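Local coordinates for protein halogenase PltM (PDB 6BZN) that halogenates phenolic substrates with an unusually broad choice of halide, probably as a flavin-dependent monooxygenase that uses FAD, at residues 75-80 / 434-439. Numbering follows the deposited sequence.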
loop_
_atom_site.group_PDB
_atom_site.type_symbol
_atom_site.label_atom_id
_atom_site.label_comp_id
_atom_site.label_asym_id
_atom_site.label_seq_id
_atom_site.Cartn_x
_atom_site.Cartn_y
_atom_site.Cartn_z
ATOM N N ARG A 75 -4.856 -7.979 -11.311
ATOM C CA ARG A 75 -5.579 -8.873 -12.223
ATOM C C ARG A 75 -6.673 -8.117 -12.989
ATOM O O ARG A 75 -6.879 -8.372 -14.181
ATOM C CB ARG A 75 -6.162 -10.083 -11.471
ATOM C CG ARG A 75 -5.113 -11.107 -11.035
ATOM C CD ARG A 75 -5.677 -12.142 -10.050
ATOM N NE ARG A 75 -6.538 -13.137 -10.693
ATOM C CZ ARG A 75 -7.426 -13.936 -10.074
ATOM N NH1 ARG A 75 -7.609 -13.905 -8.753
ATOM N NH2 ARG A 75 -8.151 -14.779 -10.802
ATOM N N LEU A 76 -7.360 -7.187 -12.316
ATOM C CA LEU A 76 -8.356 -6.346 -12.981
ATOM C C LEU A 76 -7.716 -5.461 -14.069
ATOM O O LEU A 76 -8.238 -5.361 -15.186
ATOM C CB LEU A 76 -9.116 -5.488 -11.978
ATOM C CG LEU A 76 -10.183 -6.234 -11.161
ATOM C CD1 LEU A 76 -10.602 -5.424 -9.943
ATOM C CD2 LEU A 76 -11.395 -6.558 -12.037
ATOM N N LEU A 77 -6.586 -4.834 -13.746
ATOM C CA LEU A 77 -5.846 -4.050 -14.728
ATOM C C LEU A 77 -5.456 -4.885 -15.943
ATOM O O LEU A 77 -5.649 -4.458 -17.093
ATOM C CB LEU A 77 -4.588 -3.438 -14.097
ATOM C CG LEU A 77 -4.852 -2.186 -13.274
ATOM C CD1 LEU A 77 -3.692 -1.924 -12.307
ATOM C CD2 LEU A 77 -5.083 -0.988 -14.192
ATOM N N SER A 78 -4.914 -6.063 -15.666
ATOM C CA SER A 78 -4.516 -7.014 -16.691
ATOM C C SER A 78 -5.680 -7.403 -17.616
ATOM O O SER A 78 -5.535 -7.401 -18.832
ATOM C CB SER A 78 -3.931 -8.262 -16.030
ATOM O OG SER A 78 -3.505 -9.208 -16.995
ATOM N N LYS A 79 -6.831 -7.693 -17.029
ATOM C CA LYS A 79 -7.988 -8.146 -17.803
ATOM C C LYS A 79 -8.687 -6.979 -18.491
ATOM O O LYS A 79 -9.077 -7.088 -19.652
ATOM C CB LYS A 79 -8.968 -8.922 -16.920
ATOM C CG LYS A 79 -9.857 -9.882 -17.705
ATOM C CD LYS A 79 -9.069 -11.121 -18.133
ATOM C CE LYS A 79 -9.882 -12.078 -18.984
ATOM N NZ LYS A 79 -9.207 -13.410 -19.050
ATOM N N ARG A 80 -8.838 -5.867 -17.777
ATOM C CA ARG A 80 -9.470 -4.659 -18.329
ATOM C C ARG A 80 -8.758 -4.145 -19.581
ATOM O O ARG A 80 -9.420 -3.633 -20.483
ATOM C CB ARG A 80 -9.534 -3.558 -17.264
ATOM C CG ARG A 80 -10.026 -2.196 -17.720
ATOM C CD ARG A 80 -11.466 -2.276 -18.191
ATOM N NE ARG A 80 -11.954 -0.977 -18.628
ATOM C CZ ARG A 80 -11.692 -0.416 -19.809
ATOM N NH1 ARG A 80 -10.934 -1.031 -20.707
ATOM N NH2 ARG A 80 -12.221 0.776 -20.097
ATOM N N LEU A 434 -16.150 -8.408 -9.067
ATOM C CA LEU A 434 -15.946 -7.543 -10.247
ATOM C C LEU A 434 -15.085 -8.226 -11.304
ATOM O O LEU A 434 -15.388 -8.155 -12.502
ATOM C CB LEU A 434 -15.303 -6.203 -9.856
ATOM C CG LEU A 434 -16.101 -5.170 -9.066
ATOM C CD1 LEU A 434 -15.225 -3.987 -8.666
ATOM C CD2 LEU A 434 -17.288 -4.695 -9.883
ATOM N N LEU A 435 -14.013 -8.878 -10.859
ATOM C CA LEU A 435 -13.108 -9.589 -11.751
ATOM C C LEU A 435 -13.815 -10.773 -12.414
ATOM O O LEU A 435 -13.711 -10.949 -13.624
ATOM C CB LEU A 435 -11.874 -10.087 -10.993
ATOM C CG LEU A 435 -10.818 -10.862 -11.777
ATOM C CD1 LEU A 435 -10.170 -10.016 -12.865
ATOM C CD2 LEU A 435 -9.766 -11.376 -10.817
ATOM N N HIS A 436 -14.509 -11.579 -11.615
ATOM C CA HIS A 436 -15.296 -12.683 -12.156
ATOM C C HIS A 436 -16.266 -12.226 -13.251
ATOM O O HIS A 436 -16.290 -12.824 -14.326
ATOM C CB HIS A 436 -16.069 -13.426 -11.076
ATOM C CG HIS A 436 -16.681 -14.699 -11.568
ATOM N ND1 HIS A 436 -17.992 -14.783 -11.983
ATOM C CD2 HIS A 436 -16.143 -15.925 -11.769
ATOM C CE1 HIS A 436 -18.245 -16.016 -12.386
ATOM N NE2 HIS A 436 -17.140 -16.729 -12.267
ATOM N N ASP A 437 -17.016 -11.156 -12.995
ATOM C CA ASP A 437 -17.964 -10.610 -13.984
ATOM C C ASP A 437 -17.256 -10.126 -15.249
ATOM O O ASP A 437 -17.713 -10.404 -16.368
ATOM C CB ASP A 437 -18.817 -9.475 -13.384
ATOM C CG ASP A 437 -19.756 -9.955 -12.282
ATOM O OD1 ASP A 437 -20.005 -11.172 -12.178
ATOM O OD2 ASP A 437 -20.249 -9.119 -11.503
ATOM N N LEU A 438 -16.134 -9.423 -15.072
ATOM C CA LEU A 438 -15.342 -8.955 -16.212
ATOM C C LEU A 438 -14.735 -10.110 -17.024
ATOM O O LEU A 438 -14.708 -10.036 -18.250
ATOM C CB LEU A 438 -14.219 -8.008 -15.761
ATOM C CG LEU A 438 -13.323 -7.442 -16.872
ATOM C CD1 LEU A 438 -14.133 -6.562 -17.804
ATOM C CD2 LEU A 438 -12.161 -6.652 -16.284
ATOM N N GLU A 439 -14.218 -11.135 -16.347
ATOM C CA GLU A 439 -13.551 -12.264 -17.033
ATOM C C GLU A 439 -14.513 -12.967 -17.986
ATOM O O GLU A 439 -14.167 -13.245 -19.134
ATOM C CB GLU A 439 -12.939 -13.275 -16.044
ATOM C CG GLU A 439 -11.509 -12.939 -15.610
ATOM C CD GLU A 439 -10.959 -13.812 -14.478
ATOM O OE1 GLU A 439 -11.751 -14.444 -13.731
ATOM O OE2 GLU A 439 -9.715 -13.849 -14.316
HETATM O O HOH W 1 -6.668 -13.181 -13.589
#
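Leu76 and Leu435 meet where segments 75-80 and 434-439, on helices 68-81 and 410-441, pack nearly parallel, their axes 10.2 Å apart at closest approach and inclined by 17°. This helix-helix packing joins a helix from the tryptophan-halogenase-like N-terminal region to the long helix of the C-terminal helical part, away from the flavin site. Leu76 turns its CD2 methyl onto the opposing backbone, where it presses tightly on Leu435 CA at 3.5 Å; its side chain also touches Phe447 of helix 444-452. One turn on, Leu438 CD2 slots against the backbone of helix 68-81, 3.7 Å from Arg80 N. Arg80 itself sends its guanidinium elsewhere, to a salt bridge with Asp448. Nearer the solvent, the aliphatic chain of Lys79 crosses Glu439 at about a right angle, Lys79 CE lying 3.8 Å from Glu439 CG. Leu435 CD2 reaches over the centre of the Arg75 guanidinium face, 3.5 Å from Arg75 CZ. An alanine here would probably leave Leu435 CD2 without the flat group it packs on, and Glu439 OE2 without its long salt bridge to Arg75 NH2 (4.0 Å). A water lying in the guanidinium plane accepts from Arg75 NE at 2.9 Å and donates to Glu439 OE2 at 3.2 Å.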